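Local coordinates for Lmo0547 protein (Listeria monocytogenes, PDB 4R9N) that probably binds a sugar-type effector through this domain and, as a SorC-family transcriptional regulator, is expected to control genes by sequence-specific DNA binding, at residues 150-161 with 175-184. Residues are numbered along the deposited sequence; the frame is centred on the assembly and turned at random. Where two conformers were deposited one is given.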
ATOM      1  N   VAL A 150      -1.659   0.828   2.380  1.00 14.89           N
ATOM      2  CA  VAL A 150      -0.828   0.497   1.213  1.00 15.45           C
ATOM      3  C   VAL A 150       0.354  -0.375   1.679  1.00 16.24           C
ATOM      4  O   VAL A 150       0.737  -0.370   2.866  1.00 14.46           O
ATOM      5  CB  VAL A 150      -0.308   1.754   0.469  1.00 15.70           C
ATOM      6  CG1 VAL A 150      -1.430   2.612  -0.008  1.00 16.84           C
ATOM      7  CG2 VAL A 150       0.645   2.530   1.360  1.00 17.19           C
ATOM      8  N   GLY A 151       0.907  -1.130   0.730  1.00 18.28           N
ATOM      9  CA  GLY A 151       2.230  -1.775   0.893  1.00 20.91           C
ATOM     10  C   GLY A 151       3.326  -0.921   0.256  1.00 21.24           C
ATOM     11  O   GLY A 151       3.078  -0.062  -0.577  1.00 21.17           O
ATOM     12  N   VAL A 152       4.576  -1.212   0.566  1.00 20.52           N
ATOM     13  CA  VAL A 152       5.671  -0.533  -0.102  1.00 23.27           C
ATOM     14  C   VAL A 152       6.536  -1.659  -0.682  1.00 24.02           C
ATOM     15  O   VAL A 152       6.836  -2.647   0.001  1.00 23.30           O
ATOM     16  CB  VAL A 152       6.532   0.343   0.836  1.00 24.50           C
ATOM     17  CG1 VAL A 152       7.638   1.049   0.038  1.00 27.65           C
ATOM     18  CG2 VAL A 152       5.684   1.339   1.565  1.00 26.87           C
ATOM     19  N   SER A 153       6.915  -1.562  -1.943  1.00 23.71           N
ATOM     20  CA  SER A 153       7.712  -2.641  -2.511  1.00 26.57           C
ATOM     21  C   SER A 153       8.887  -2.112  -3.305  1.00 26.80           C
ATOM     22  O   SER A 153       9.040  -0.921  -3.492  1.00 23.15           O
ATOM     23  CB  SER A 153       6.818  -3.537  -3.373  1.00 31.40           C
ATOM     24  OG  SER A 153       7.576  -4.686  -3.764  1.00 41.06           O
ATOM     25  N   SER A 154       9.753  -3.027  -3.712  1.00 28.03           N
ATOM     26  CA  SER A 154      10.922  -2.691  -4.502  1.00 29.76           C
ATOM     27  C   SER A 154      10.740  -3.567  -5.709  1.00 28.94           C
ATOM     28  O   SER A 154      10.497  -4.753  -5.535  1.00 32.00           O
ATOM     29  CB  SER A 154      12.202  -3.059  -3.753  1.00 34.03           C
ATOM     30  OG  SER A 154      13.318  -3.042  -4.630  1.00 35.22           O
ATOM     31  N   PRO A 155      10.879  -3.011  -6.929  1.00 27.76           N
ATOM     32  CA  PRO A 155      10.711  -3.830  -8.101  1.00 30.75           C
ATOM     33  C   PRO A 155      11.875  -4.780  -8.378  1.00 31.98           C
ATOM     34  O   PRO A 155      11.798  -5.478  -9.344  1.00 35.42           O
ATOM     35  CB  PRO A 155      10.663  -2.808  -9.233  1.00 30.55           C
ATOM     36  CG  PRO A 155      11.562  -1.711  -8.772  1.00 29.03           C
ATOM     37  CD  PRO A 155      11.259  -1.632  -7.290  1.00 28.76           C
ATOM     38  N   TYR A 156      12.910  -4.802  -7.543  1.00 31.76           N
ATOM     39  CA  TYR A 156      14.162  -5.488  -7.868  1.00 33.21           C
ATOM     40  C   TYR A 156      14.317  -6.795  -7.090  1.00 40.09           C
ATOM     41  O   TYR A 156      13.496  -7.132  -6.249  1.00 36.21           O
ATOM     42  CB  TYR A 156      15.341  -4.566  -7.565  1.00 31.52           C
ATOM     43  CG  TYR A 156      15.262  -3.231  -8.255  1.00 29.83           C
ATOM     44  CD1 TYR A 156      15.071  -3.150  -9.669  1.00 29.45           C
ATOM     45  CD2 TYR A 156      15.300  -2.042  -7.523  1.00 28.95           C
ATOM     46  CE1 TYR A 156      14.961  -1.910 -10.310  1.00 27.63           C
ATOM     47  CE2 TYR A 156      15.203  -0.795  -8.168  1.00 28.14           C
ATOM     48  CZ  TYR A 156      15.044  -0.738  -9.574  1.00 28.34           C
ATOM     49  OH  TYR A 156      14.926   0.502 -10.207  1.00 25.94           O
ATOM     50  N   ASN A 157      15.378  -7.533  -7.382  1.00 46.33           N
ATOM     51  CA  ASN A 157      15.615  -8.842  -6.722  1.00 59.02           C
ATOM     52  C   ASN A 157      14.360  -9.732  -6.587  1.00 59.89           C
ATOM     53  O   ASN A 157      13.938 -10.071  -5.481  1.00 60.13           O
ATOM     54  CB  ASN A 157      16.354  -8.710  -5.352  1.00 64.01           C
ATOM     55  CG  ASN A 157      16.387  -7.287  -4.807  1.00 65.24           C
ATOM     56  OD1 ASN A 157      17.332  -6.537  -5.073  1.00 70.36           O
ATOM     57  ND2 ASN A 157      15.376  -6.920  -4.014  1.00 64.02           N
ATOM     58  N   HIS A 158      13.779 -10.085  -7.734  1.00 63.84           N
ATOM     59  CA  HIS A 158      12.674 -11.061  -7.844  1.00 67.59           C
ATOM     60  C   HIS A 158      11.439 -10.766  -6.963  1.00 63.21           C
ATOM     61  O   HIS A 158      11.065 -11.546  -6.088  1.00 61.63           O
ATOM     62  CB  HIS A 158      13.213 -12.500  -7.670  1.00 72.37           C
ATOM     63  CG  HIS A 158      14.222 -12.882  -8.716  1.00 78.28           C
ATOM     64  ND1 HIS A 158      14.027 -12.634 -10.062  1.00 80.46           N
ATOM     65  CD2 HIS A 158      15.440 -13.472  -8.618  1.00 81.97           C
ATOM     66  CE1 HIS A 158      15.075 -13.061 -10.746  1.00 83.05           C
ATOM     67  NE2 HIS A 158      15.945 -13.578  -9.895  1.00 84.77           N
ATOM     68  N   SER A 159      10.797  -9.636  -7.258  1.00 59.39           N
ATOM     69  CA  SER A 159       9.613  -9.173  -6.530  1.00 54.63           C
ATOM     70  C   SER A 159       8.321  -9.845  -7.002  1.00 51.64           C
ATOM     71  O   SER A 159       8.297 -10.498  -8.052  1.00 48.20           O
ATOM     72  CB  SER A 159       9.450  -7.660  -6.695  1.00 53.27           C
ATOM     73  OG  SER A 159       9.006  -7.342  -8.006  1.00 55.05           O
ATOM     74  N   THR A 160       7.256  -9.642  -6.219  1.00 50.00           N
ATOM     75  CA  THR A 160       5.896 -10.145  -6.505  1.00 48.62           C
ATOM     76  C   THR A 160       5.448  -9.799  -7.939  1.00 47.10           C
ATOM     77  O   THR A 160       5.094 -10.697  -8.718  1.00 42.40           O
ATOM     78  CB  THR A 160       4.856  -9.599  -5.477  1.00 50.13           C
ATOM     79  OG1 THR A 160       5.090 -10.177  -4.191  1.00 50.84           O
ATOM     80  CG2 THR A 160       3.400  -9.909  -5.899  1.00 49.32           C
HETATM   81  N   MSE A 161       5.470  -8.512  -8.285  1.00 41.67           N
HETATM   82  CA  MSE A 161       5.044  -8.061  -9.627  1.00 44.84           C
HETATM   83  C   MSE A 161       5.779  -8.755 -10.774  1.00 41.05           C
HETATM   84  O   MSE A 161       5.183  -9.109 -11.782  1.00 42.36           O
HETATM   85  CB  MSE A 161       5.327  -6.587  -9.771  1.00 45.99           C
HETATM   86  CG  MSE A 161       4.354  -5.718  -9.007  1.00 49.93           C
HETATM   87 SE   MSE A 161       5.123  -3.911  -9.206  0.65 52.19          SE
HETATM   88  CE  MSE A 161       6.548  -3.988  -7.807  1.00 53.24           C
ATOM     89  N   LEU A 175      13.199   0.911 -15.245  1.00 23.52           N
ATOM     90  CA  LEU A 175      13.090   1.453 -13.896  1.00 23.52           C
ATOM     91  C   LEU A 175      14.436   1.756 -13.302  1.00 23.71           C
ATOM     92  O   LEU A 175      14.603   2.833 -12.761  1.00 23.73           O
ATOM     93  CB  LEU A 175      12.261   0.484 -13.013  1.00 22.76           C
ATOM     94  CG  LEU A 175      10.814   0.254 -13.492  1.00 23.47           C
ATOM     95  CD1 LEU A 175      10.076  -0.718 -12.596  1.00 24.67           C
ATOM     96  CD2 LEU A 175      10.004   1.538 -13.464  1.00 22.40           C
ATOM     97  N   ARG A 176      15.424   0.845 -13.447  1.00 25.88           N
ATOM     98  CA  ARG A 176      16.784   1.089 -12.992  0.60 27.53           C
ATOM     99  C   ARG A 176      17.386   2.301 -13.676  1.00 28.08           C
ATOM    100  O   ARG A 176      17.975   3.164 -13.042  1.00 27.40           O
ATOM    101  CB  ARG A 176      17.704  -0.140 -13.263  0.60 31.38           C
ATOM    102  CG  ARG A 176      18.651  -0.472 -12.107  0.60 34.36           C
ATOM    103  CD  ARG A 176      19.336  -1.837 -12.237  0.60 36.93           C
ATOM    104  NE  ARG A 176      19.166  -2.644 -11.005  0.60 38.31           N
ATOM    105  CZ  ARG A 176      18.521  -3.819 -10.913  0.60 39.22           C
ATOM    106  NH1 ARG A 176      17.966  -4.399 -11.979  0.60 37.32           N
ATOM    107  NH2 ARG A 176      18.439  -4.439  -9.722  0.60 39.78           N
ATOM    108  N   TYR A 177      17.268   2.330 -14.996  1.00 28.72           N
ATOM    109  CA  TYR A 177      17.816   3.411 -15.766  1.00 31.35           C
ATOM    110  C   TYR A 177      17.241   4.743 -15.311  1.00 29.15           C
ATOM    111  O   TYR A 177      17.939   5.758 -15.339  1.00 30.18           O
ATOM    112  CB  TYR A 177      17.507   3.169 -17.252  1.00 32.81           C
ATOM    113  CG  TYR A 177      18.041   4.248 -18.174  1.00 36.83           C
ATOM    114  CD1 TYR A 177      19.414   4.472 -18.278  1.00 38.87           C
ATOM    115  CD2 TYR A 177      17.181   5.034 -18.945  1.00 39.63           C
ATOM    116  CE1 TYR A 177      19.910   5.447 -19.108  1.00 40.40           C
ATOM    117  CE2 TYR A 177      17.681   5.998 -19.817  1.00 41.16           C
ATOM    118  CZ  TYR A 177      19.042   6.204 -19.871  1.00 41.52           C
ATOM    119  OH  TYR A 177      19.573   7.163 -20.706  1.00 45.60           O
ATOM    120  N   LYS A 178      15.982   4.714 -14.891  1.00 27.25           N
ATOM    121  CA  LYS A 178      15.277   5.917 -14.393  1.00 26.51           C
ATOM    122  C   LYS A 178      15.450   6.159 -12.883  1.00 25.54           C
ATOM    123  O   LYS A 178      14.763   6.986 -12.296  1.00 26.24           O
ATOM    124  CB  LYS A 178      13.824   5.832 -14.776  1.00 25.66           C
ATOM    125  CG  LYS A 178      13.504   5.937 -16.275  1.00 28.51           C
ATOM    126  CD  LYS A 178      13.659   7.341 -16.807  1.00 29.44           C
ATOM    127  CE  LYS A 178      13.443   7.404 -18.324  1.00 28.43           C
ATOM    128  NZ  LYS A 178      12.030   7.188 -18.826  1.00 27.86           N
ATOM    129  N   ASP A 179      16.342   5.416 -12.267  1.00 26.32           N
ATOM    130  CA  ASP A 179      16.707   5.596 -10.850  1.00 28.27           C
ATOM    131  C   ASP A 179      15.551   5.388  -9.901  1.00 24.30           C
ATOM    132  O   ASP A 179      15.431   6.011  -8.819  1.00 24.13           O
ATOM    133  CB  ASP A 179      17.403   6.948 -10.610  1.00 30.18           C
ATOM    134  CG  ASP A 179      18.626   7.130 -11.490  1.00 35.24           C
ATOM    135  OD1 ASP A 179      19.478   6.200 -11.544  1.00 35.07           O
ATOM    136  OD2 ASP A 179      18.713   8.199 -12.135  1.00 38.57           O
ATOM    137  N   VAL A 180      14.662   4.494 -10.285  1.00 22.70           N
ATOM    138  CA  VAL A 180      13.569   4.078  -9.393  1.00 20.95           C
ATOM    139  C   VAL A 180      14.072   3.311  -8.173  1.00 21.66           C
ATOM    140  O   VAL A 180      14.964   2.469  -8.289  1.00 24.35           O
ATOM    141  CB  VAL A 180      12.573   3.223 -10.228  1.00 21.22           C
ATOM    142  CG1 VAL A 180      11.662   2.396  -9.343  1.00 22.07           C
ATOM    143  CG2 VAL A 180      11.757   4.120 -11.102  1.00 20.99           C
ATOM    144  N   VAL A 181      13.549   3.647  -6.998  1.00 21.47           N
ATOM    145  CA  VAL A 181      13.895   2.945  -5.764  1.00 22.65           C
ATOM    146  C   VAL A 181      12.767   2.166  -5.120  1.00 22.41           C
ATOM    147  O   VAL A 181      13.013   1.306  -4.298  1.00 23.88           O
ATOM    148  CB  VAL A 181      14.510   3.883  -4.715  1.00 23.27           C
ATOM    149  CG1 VAL A 181      15.734   4.542  -5.300  1.00 24.69           C
ATOM    150  CG2 VAL A 181      13.513   4.897  -4.199  1.00 24.33           C
ATOM    151  N   GLY A 182      11.514   2.460  -5.473  1.00 21.19           N
ATOM    152  CA  GLY A 182      10.410   1.704  -4.875  1.00 21.41           C
ATOM    153  C   GLY A 182       9.105   1.900  -5.607  1.00 19.98           C
ATOM    154  O   GLY A 182       9.005   2.660  -6.593  1.00 19.57           O
ATOM    155  N   ASP A 183       8.085   1.205  -5.132  1.00 19.58           N
ATOM    156  CA  ASP A 183       6.722   1.451  -5.624  1.00 21.04           C
ATOM    157  C   ASP A 183       5.683   1.366  -4.512  1.00 17.96           C
ATOM    158  O   ASP A 183       5.864   0.667  -3.555  1.00 18.31           O
ATOM    159  CB  ASP A 183       6.340   0.566  -6.797  1.00 25.54           C
ATOM    160  CG  ASP A 183       6.390  -0.900  -6.499  1.00 34.15           C
ATOM    161  OD1 ASP A 183       7.512  -1.465  -6.434  1.00 39.60           O
ATOM    162  OD2 ASP A 183       5.301  -1.539  -6.445  1.00 39.24           O
ATOM    163  N   ILE A 184       4.642   2.148  -4.650  1.00 18.76           N
ATOM    164  CA  ILE A 184       3.462   2.144  -3.761  1.00 18.05           C
ATOM    165  C   ILE A 184       2.281   2.229  -4.735  1.00 17.53           C
ATOM    166  O   ILE A 184       2.281   3.106  -5.628  1.00 16.61           O
ATOM    167  CB  ILE A 184       3.445   3.359  -2.761  1.00 18.89           C
ATOM    168  CG1 ILE A 184       4.492   3.158  -1.661  1.00 20.21           C
ATOM    169  CG2 ILE A 184       2.067   3.503  -2.137  1.00 19.59           C
ATOM    170  CD1 ILE A 184       4.683   4.384  -0.778  1.00 22.58           C
TER
HETATM  171  O   HOH W   1      14.870  -0.413  -3.956  1.00 33.67           O
HETATM  172  O   HOH W   2      16.542  -7.278 -10.438  1.00 45.63           O
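The Y156 hydroxyl donates to the backbone O of V180 over 2.7 Å, reaching it from above the carbonyl plane, 39° out of it, while V180 O lies at the edge of the ring. This places the phenol where helix 169-177 ends in a Schellman motif, with D179 at positive phi, V180 N returning to L175 O and D179 N to R176 O. CG of Y156, anti to the carbonyl carbon, carries the ring into the gap between P155 and R176. P155 CG sits over the centre of one face of the Y156 ring, 3.6 Å above the plane. Across the opposite face, in one of its two conformers, the exposed R176 guanidinium makes an off-centre cation-pi contact, CZ 4.3 Å from the centroid of the Y156 ring and the planes 30° apart; in this conformer NH1 also forms a salt bridge with E173. Beyond the ring, P155 packs its CB on L175 CD1 and its CG on V180 CG1. A water bridges S154 OG to V181 O. Further along, S153 and D183 form a single antiparallel hydrogen-bonded pair: S153 N to D183 O is 2.9 Å and nearly straight at 170°, and D183 N to S153 O is 2.8 Å. I184 then spreads its branches, CG2 against V150 CG2 (3.9 Å) and CG1 against V152 CG2. The segment that leaves central parallel strand 147-151 thus runs beside strand 180-184, whose other neighbour is antiparallel strand 187-190, with a classic beta bulge, V181 and G182 both facing F189. F188 of that strand touches P155, L175 and D183, while helices 209-213 and 228-236 pack against I184.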